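Local coordinates for surface antigen protein 2 (Candida albicans, PDB 4Y7S), which binds haem as a secreted hemophore and takes part in the use of iron from human haemoglobin during hyphal growth, at residues N76-A81 against A104-A109; G83-A88 against P93-P98. All coordinates share one frame; numbering follows the deposited sequence.

Contact 1 (N76-A81 against A104-A109)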
ATOM      1  N   ASN A  76      21.258   9.920  -7.499  1.00 24.22           N
ATOM      2  CA  ASN A  76      22.066   8.710  -7.545  1.00 19.06           C
ATOM      3  C   ASN A  76      21.438   7.560  -6.758  1.00 22.56           C
ATOM      4  O   ASN A  76      21.457   6.408  -7.199  1.00 14.97           O
ATOM      5  CB  ASN A  76      23.477   9.018  -7.041  1.00 22.97           C
ATOM      6  CG  ASN A  76      24.303   9.744  -8.068  1.00 25.81           C
ATOM      7  OD1 ASN A  76      24.096   9.561  -9.261  1.00 28.46           O
ATOM      8  ND2 ASN A  76      25.206  10.623  -7.616  1.00 25.90           N
ATOM      9  N   PHE A  77      20.872   7.858  -5.602  1.00 14.60           N
ATOM     10  CA  PHE A  77      20.168   6.825  -4.873  1.00 15.14           C
ATOM     11  C   PHE A  77      19.029   6.246  -5.730  1.00 20.52           C
ATOM     12  O   PHE A  77      18.881   5.029  -5.820  1.00 17.37           O
ATOM     13  CB  PHE A  77      19.588   7.306  -3.548  1.00 12.72           C
ATOM     14  CG  PHE A  77      18.758   6.252  -2.906  1.00 15.41           C
ATOM     15  CD1 PHE A  77      19.370   5.272  -2.128  1.00 18.70           C
ATOM     16  CD2 PHE A  77      17.396   6.158  -3.169  1.00 17.93           C
ATOM     17  CE1 PHE A  77      18.629   4.239  -1.577  1.00 24.40           C
ATOM     18  CE2 PHE A  77      16.640   5.125  -2.619  1.00 17.06           C
ATOM     19  CZ  PHE A  77      17.261   4.167  -1.824  1.00 18.53           C
ATOM     20  N   ARG A  78      18.242   7.105  -6.369  1.00 17.42           N
ATOM     21  CA  ARG A  78      17.109   6.616  -7.136  1.00 16.77           C
ATOM     22  C   ARG A  78      17.568   5.775  -8.340  1.00 26.47           C
ATOM     23  O   ARG A  78      16.931   4.777  -8.669  1.00 20.42           O
ATOM     24  CB  ARG A  78      16.222   7.752  -7.642  1.00 18.31           C
ATOM     25  CG  ARG A  78      15.465   8.484  -6.569  1.00 30.73           C
ATOM     26  CD  ARG A  78      14.441   9.473  -7.173  1.00 31.84           C
ATOM     27  NE  ARG A  78      13.154   8.849  -7.517  1.00 41.40           N
ATOM     28  CZ  ARG A  78      12.050   9.529  -7.839  1.00 36.82           C
ATOM     29  NH1 ARG A  78      12.069  10.854  -7.880  1.00 35.66           N
ATOM     30  NH2 ARG A  78      10.932   8.886  -8.135  1.00 28.20           N
ATOM     31  N   LYS A  79      18.663   6.177  -8.987  1.00 17.03           N
ATOM     32  CA  LYS A  79      19.211   5.414 -10.101  1.00 14.17           C
ATOM     33  C   LYS A  79      19.619   4.026  -9.656  1.00 13.76           C
ATOM     34  O   LYS A  79      19.387   3.061 -10.363  1.00 18.60           O
ATOM     35  CB  LYS A  79      20.414   6.125 -10.700  1.00 15.79           C
ATOM     36  CG  LYS A  79      20.015   7.315 -11.532  1.00 23.66           C
ATOM     37  CD  LYS A  79      21.212   7.963 -12.270  1.00 27.42           C
ATOM     38  CE  LYS A  79      20.725   9.132 -13.133  1.00 30.59           C
ATOM     39  NZ  LYS A  79      21.839   9.997 -13.581  1.00 31.57           N
ATOM     40  N   LEU A  80      20.233   3.926  -8.488  1.00 18.03           N
ATOM     41  CA  LEU A  80      20.634   2.618  -7.976  1.00 22.35           C
ATOM     42  C   LEU A  80      19.434   1.755  -7.573  1.00 21.07           C
ATOM     43  O   LEU A  80      19.417   0.544  -7.841  1.00 16.96           O
ATOM     44  CB  LEU A  80      21.574   2.778  -6.793  1.00 20.21           C
ATOM     45  CG  LEU A  80      22.978   3.185  -7.196  1.00 20.74           C
ATOM     46  CD1 LEU A  80      23.651   3.814  -6.025  1.00 18.43           C
ATOM     47  CD2 LEU A  80      23.768   1.988  -7.706  1.00 25.86           C
ATOM     48  N   ALA A  81      18.437   2.366  -6.928  1.00 17.35           N
ATOM     49  CA  ALA A  81      17.232   1.642  -6.553  1.00 14.51           C
ATOM     50  C   ALA A  81      16.529   1.086  -7.786  1.00 17.06           C
ATOM     51  O   ALA A  81      16.156  -0.097  -7.849  1.00 15.12           O
ATOM     52  CB  ALA A  81      16.287   2.543  -5.767  1.00 17.03           C
ATOM     53  N   ALA A 104       8.325  14.233  -3.056  1.00 22.07           N
ATOM     54  CA  ALA A 104       9.267  14.615  -2.002  1.00 26.51           C
ATOM     55  C   ALA A 104      10.715  14.374  -2.446  1.00 22.25           C
ATOM     56  O   ALA A 104      11.610  15.160  -2.132  1.00 25.39           O
ATOM     57  CB  ALA A 104       8.967  13.844  -0.703  1.00 27.47           C
ATOM     58  N   LEU A 105      10.962  13.280  -3.161  1.00 19.89           N
ATOM     59  CA  LEU A 105      12.313  13.012  -3.643  1.00 18.36           C
ATOM     60  C   LEU A 105      12.716  14.011  -4.703  1.00 20.35           C
ATOM     61  O   LEU A 105      13.843  14.507  -4.695  1.00 21.93           O
ATOM     62  CB  LEU A 105      12.425  11.600  -4.199  1.00 16.40           C
ATOM     63  CG  LEU A 105      12.406  10.487  -3.148  1.00 14.66           C
ATOM     64  CD1 LEU A 105      12.181   9.138  -3.810  1.00 16.89           C
ATOM     65  CD2 LEU A 105      13.697  10.512  -2.299  1.00 17.74           C
ATOM     66  N   ASP A 106      11.786  14.306  -5.614  1.00 21.30           N
ATOM     67  CA  ASP A 106      12.008  15.321  -6.642  1.00 23.78           C
ATOM     68  C   ASP A 106      12.468  16.626  -5.994  1.00 35.00           C
ATOM     69  O   ASP A 106      13.422  17.283  -6.455  1.00 27.63           O
ATOM     70  CB  ASP A 106      10.738  15.586  -7.471  1.00 25.19           C
ATOM     71  CG  ASP A 106      10.363  14.420  -8.383  1.00 29.24           C
ATOM     72  OD1 ASP A 106      11.174  13.481  -8.528  1.00 27.38           O
ATOM     73  OD2 ASP A 106       9.260  14.461  -8.980  1.00 31.73           O
ATOM     74  N   ALA A 107      11.760  17.020  -4.940  1.00 26.71           N
ATOM     75  CA  ALA A 107      12.074  18.272  -4.245  1.00 35.42           C
ATOM     76  C   ALA A 107      13.468  18.221  -3.605  1.00 29.14           C
ATOM     77  O   ALA A 107      14.238  19.189  -3.679  1.00 31.55           O
ATOM     78  CB  ALA A 107      11.009  18.572  -3.190  1.00 33.52           C
ATOM     79  N   ALA A 108      13.776  17.113  -2.945  1.00 26.48           N
ATOM     80  CA  ALA A 108      15.074  16.953  -2.293  1.00 26.34           C
ATOM     81  C   ALA A 108      16.216  17.011  -3.304  1.00 26.70           C
ATOM     82  O   ALA A 108      17.277  17.595  -3.026  1.00 28.46           O
ATOM     83  CB  ALA A 108      15.124  15.638  -1.529  1.00 23.73           C
ATOM     84  N   ALA A 109      15.963  16.507  -4.511  1.00 25.71           N
ATOM     85  CA  ALA A 109      16.987  16.480  -5.553  1.00 26.58           C
ATOM     86  C   ALA A 109      17.269  17.857  -6.147  1.00 31.20           C
ATOM     87  O   ALA A 109      18.359  18.091  -6.660  1.00 33.16           O
ATOM     88  CB  ALA A 109      16.574  15.535  -6.660  1.00 25.66           C
TER
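Arg78 reaches from helix 72-87 across to Leu105 and Asp106 on helix 99-110, joining two helices of the CFEM helical basket through one long side chain. The backbones stay well separated, with 8.7 Å between the CA atoms of Arg78 and Leu105, and the arginine spans the interval. Leu105 lies along both its last methylene and its guanidinium; Asp106 meets the guanidinium alone.

The close-packed side belongs to Leu105. Its CD1 methyl sits over one face of the guanidinium, displaced toward the rim of the group, and lies 3.8 Å from Arg78 NE. Leu105 CB is just as near to Arg78 NH1, while the Arg78 CD methylene rests at van der Waals distance from the same leucine. Behind this pair the side chains are buried: Leu105 also packs on Val65 and Ala66 of helix 55-68 and on Val74, and Phe77 fills the neighbouring interior against Val61 and Val65.

Toward solvent the contact thins to a charge pair. The CB of Asp106 points away from helix 72-87, but its carboxylate turns back to the guanidinium edge, its plane 33° from that of the arginine. Arg78 bends at CG-CD (chi3 85°), which swings the guanidinium out of line with the extended first part of the chain. Helix 99-110 grips the guanidinium at two nitrogens, NH1 through Asp106 and NH2 through a hydrogen bond to Ser102 OG. The salt bridge is short but poorly directed: Arg78 NH1 lies 2.8 Å from Asp106 OD1, and the N-H...O angle of this weak hydrogen bond is only 124°.

Contact 2 (G83-A88 against P93-P98)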
ATOM      1  N   GLY A  83      17.849   0.560 -10.715  1.00 19.10           N
ATOM      2  CA  GLY A  83      18.688  -0.442 -11.345  1.00 23.25           C
ATOM      3  C   GLY A  83      18.578  -1.812 -10.693  1.00 17.51           C
ATOM      4  O   GLY A  83      18.443  -2.830 -11.370  1.00 19.83           O
ATOM      5  N   ALA A  84      18.620  -1.841  -9.371  1.00 15.40           N
ATOM      6  CA  ALA A  84      18.541  -3.100  -8.645  1.00 18.85           C
ATOM      7  C   ALA A  84      17.183  -3.764  -8.853  1.00 20.61           C
ATOM      8  O   ALA A  84      17.096  -4.971  -9.055  1.00 19.36           O
ATOM      9  CB  ALA A  84      18.787  -2.876  -7.168  1.00 15.80           C
ATOM     10  N   CYS A  85      16.128  -2.967  -8.798  1.00 15.14           N
ATOM     11  CA  CYS A  85      14.783  -3.488  -8.943  1.00 16.50           C
ATOM     12  C   CYS A  85      14.541  -3.960 -10.376  1.00 14.27           C
ATOM     13  O   CYS A  85      13.921  -4.993 -10.596  1.00 15.36           O
ATOM     14  CB  CYS A  85      13.768  -2.425  -8.526  1.00 17.66           C
ATOM     15  SG  CYS A  85      13.937  -1.969  -6.797  1.00 15.92           S
ATOM     16  N   ALA A  86      15.050  -3.211 -11.353  1.00 17.93           N
ATOM     17  CA  ALA A  86      14.941  -3.618 -12.742  1.00 22.35           C
ATOM     18  C   ALA A  86      15.677  -4.953 -12.982  1.00 17.62           C
ATOM     19  O   ALA A  86      15.169  -5.861 -13.664  1.00 19.53           O
ATOM     20  CB  ALA A  86      15.490  -2.520 -13.658  1.00 19.69           C
ATOM     21  N   ALA A  87      16.869  -5.093 -12.424  1.00 18.67           N
ATOM     22  CA  ALA A  87      17.618  -6.336 -12.622  1.00 21.46           C
ATOM     23  C   ALA A  87      16.918  -7.515 -11.942  1.00 19.36           C
ATOM     24  O   ALA A  87      17.094  -8.674 -12.342  1.00 18.41           O
ATOM     25  CB  ALA A  87      19.036  -6.196 -12.104  1.00 24.50           C
ATOM     26  N   ALA A  88      16.125  -7.228 -10.913  1.00 20.62           N
ATOM     27  CA  ALA A  88      15.400  -8.288 -10.211  1.00 20.44           C
ATOM     28  C   ALA A  88      14.188  -8.764 -11.006  1.00 19.64           C
ATOM     29  O   ALA A  88      13.587  -9.784 -10.653  1.00 22.26           O
ATOM     30  CB  ALA A  88      14.961  -7.822  -8.852  1.00 19.98           C
ATOM     31  N   PRO A  93       7.642   1.292 -13.153  1.00 22.64           N
ATOM     32  CA  PRO A  93       8.844   2.103 -12.900  1.00 20.80           C
ATOM     33  C   PRO A  93       9.895   1.470 -11.984  1.00 17.51           C
ATOM     34  O   PRO A  93      10.754   2.200 -11.480  1.00 20.56           O
ATOM     35  CB  PRO A  93       8.254   3.378 -12.267  1.00 25.37           C
ATOM     36  CG  PRO A  93       7.069   2.880 -11.489  1.00 25.79           C
ATOM     37  CD  PRO A  93       6.506   1.721 -12.302  1.00 27.66           C
ATOM     38  N   TYR A  94       9.811   0.155 -11.780  1.00 21.70           N
ATOM     39  CA  TYR A  94      10.894  -0.639 -11.197  1.00 16.02           C
ATOM     40  C   TYR A  94      10.992  -0.498  -9.676  1.00 19.75           C
ATOM     41  O   TYR A  94      10.812  -1.481  -8.957  1.00 15.66           O
ATOM     42  CB  TYR A  94      12.222  -0.290 -11.897  1.00 18.19           C
ATOM     43  CG  TYR A  94      12.084  -0.369 -13.411  1.00 22.28           C
ATOM     44  CD1 TYR A  94      11.898  -1.593 -14.040  1.00 21.74           C
ATOM     45  CD2 TYR A  94      12.087   0.773 -14.199  1.00 21.92           C
ATOM     46  CE1 TYR A  94      11.739  -1.689 -15.408  1.00 24.32           C
ATOM     47  CE2 TYR A  94      11.938   0.686 -15.574  1.00 25.72           C
ATOM     48  CZ  TYR A  94      11.762  -0.546 -16.174  1.00 25.17           C
ATOM     49  OH  TYR A  94      11.608  -0.649 -17.540  1.00 34.49           O
ATOM     50  N   TRP A  95      11.295   0.699  -9.180  1.00 22.01           N
ATOM     51  CA  TRP A  95      11.243   0.964  -7.747  1.00 18.60           C
ATOM     52  C   TRP A  95       9.898   1.634  -7.480  1.00 23.67           C
ATOM     53  O   TRP A  95       9.700   2.798  -7.804  1.00 18.16           O
ATOM     54  CB  TRP A  95      12.427   1.813  -7.298  1.00 24.05           C
ATOM     55  CG  TRP A  95      12.507   1.999  -5.802  1.00 16.10           C
ATOM     56  CD1 TRP A  95      12.448   1.023  -4.853  1.00 18.42           C
ATOM     57  CD2 TRP A  95      12.679   3.231  -5.099  1.00 13.22           C
ATOM     58  NE1 TRP A  95      12.549   1.567  -3.606  1.00 14.06           N
ATOM     59  CE2 TRP A  95      12.702   2.924  -3.724  1.00 16.74           C
ATOM     60  CE3 TRP A  95      12.817   4.570  -5.493  1.00 19.00           C
ATOM     61  CZ2 TRP A  95      12.846   3.899  -2.747  1.00 16.01           C
ATOM     62  CZ3 TRP A  95      12.966   5.533  -4.520  1.00 21.05           C
ATOM     63  CH2 TRP A  95      12.989   5.194  -3.162  1.00 17.91           C
ATOM     64  N   ILE A  96       8.952   0.876  -6.937  1.00 16.33           N
ATOM     65  CA  ILE A  96       7.562   1.320  -6.918  1.00 19.66           C
ATOM     66  C   ILE A  96       7.246   2.081  -5.644  1.00 19.17           C
ATOM     67  O   ILE A  96       7.002   1.478  -4.609  1.00 20.19           O
ATOM     68  CB  ILE A  96       6.568   0.130  -6.998  1.00 20.98           C
ATOM     69  CG1 ILE A  96       6.947  -0.884  -8.096  1.00 28.80           C
ATOM     70  CG2 ILE A  96       5.150   0.642  -7.199  1.00 20.73           C
ATOM     71  CD1 ILE A  96       6.808  -0.401  -9.516  1.00 28.28           C
ATOM     72  N   ILE A  97       7.176   3.405  -5.744  1.00 18.24           N
ATOM     73  CA  ILE A  97       6.935   4.250  -4.575  1.00 14.13           C
ATOM     74  C   ILE A  97       5.656   5.039  -4.711  1.00 15.40           C
ATOM     75  O   ILE A  97       5.189   5.296  -5.819  1.00 18.58           O
ATOM     76  CB  ILE A  97       8.107   5.238  -4.332  1.00 14.53           C
ATOM     77  CG1 ILE A  97       8.418   6.067  -5.582  1.00 18.94           C
ATOM     78  CG2 ILE A  97       9.314   4.495  -3.895  1.00 18.93           C
ATOM     79  CD1 ILE A  97       9.515   7.134  -5.365  1.00 21.61           C
ATOM     80  N   PRO A  98       5.090   5.458  -3.575  1.00 17.95           N
ATOM     81  CA  PRO A  98       3.925   6.340  -3.617  1.00 17.87           C
ATOM     82  C   PRO A  98       4.200   7.652  -4.393  1.00 18.04           C
ATOM     83  O   PRO A  98       5.342   8.129  -4.410  1.00 16.00           O
ATOM     84  CB  PRO A  98       3.682   6.647  -2.151  1.00 17.07           C
ATOM     85  CG  PRO A  98       4.329   5.526  -1.397  1.00 17.85           C
ATOM     86  CD  PRO A  98       5.509   5.154  -2.195  1.00 17.53           C
TER
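Tyr94, Cys85 and Ala86 carry most of the buried surface where the loop that follows helix 72-87 folds back against the C-terminal part of the helix. Cys85 meets the loop backbone: its CB lies 3.1 Å from Tyr94 O, a close approach of a methylene to a carbonyl. With SG beside the backbone N and opposite the carbonyl carbon (chi1 -62°), the sulfur is carried past Tyr94 toward Trp95, reaching Trp95 CD1 at 3.9 Å. This sulfur-aromatic contact is oblique, 67° off the normal of the five-membered ring. The same sulfur forms the disulfide with Cys52, one of the four that stabilise the CFEM fold.

On the outer side, the Tyr94 ring runs past Ala86, whose methyl approaches it obliquely, with Ala86 CB 3.7 Å from Tyr94 CD1. The indole of Trp95 leads away from the helix into the interior, where Ile97 CG2 lies over the centre of one of its faces and the ring of Phe18 meets it with the two planes nearly parallel. No hydrogen bond crosses between 83-88 and 93-98. Apolar and sulfur contacts therefore make this junction, and the disulfide probably limits movement of this part of the helix, three residues before Ala88, which touches the haem.

How the contacts relate
Helix 72-87 is common to both contacts: 76-81 lies on its middle, 83-88 at its C-terminal end. The chain then runs through the loop holding 93-98 into helix 99-110, so contact 2 falls in sequence between the two halves of contact 1. Their centres are 13 Å apart, yet they touch. Ile97 CD1 reaches both Arg78 NH2 and Leu105 CD1, and Trp95 packs on Phe77 and Ala81, so Trp95 and Ile97 bridge the two contacts by largely apolar packing that also touches the Arg78 guanidinium. Contact 1 lies away from the haem, whereas contact 2 is at the haem-facing end, so the shared helix connects the pocket to the far part of the basket.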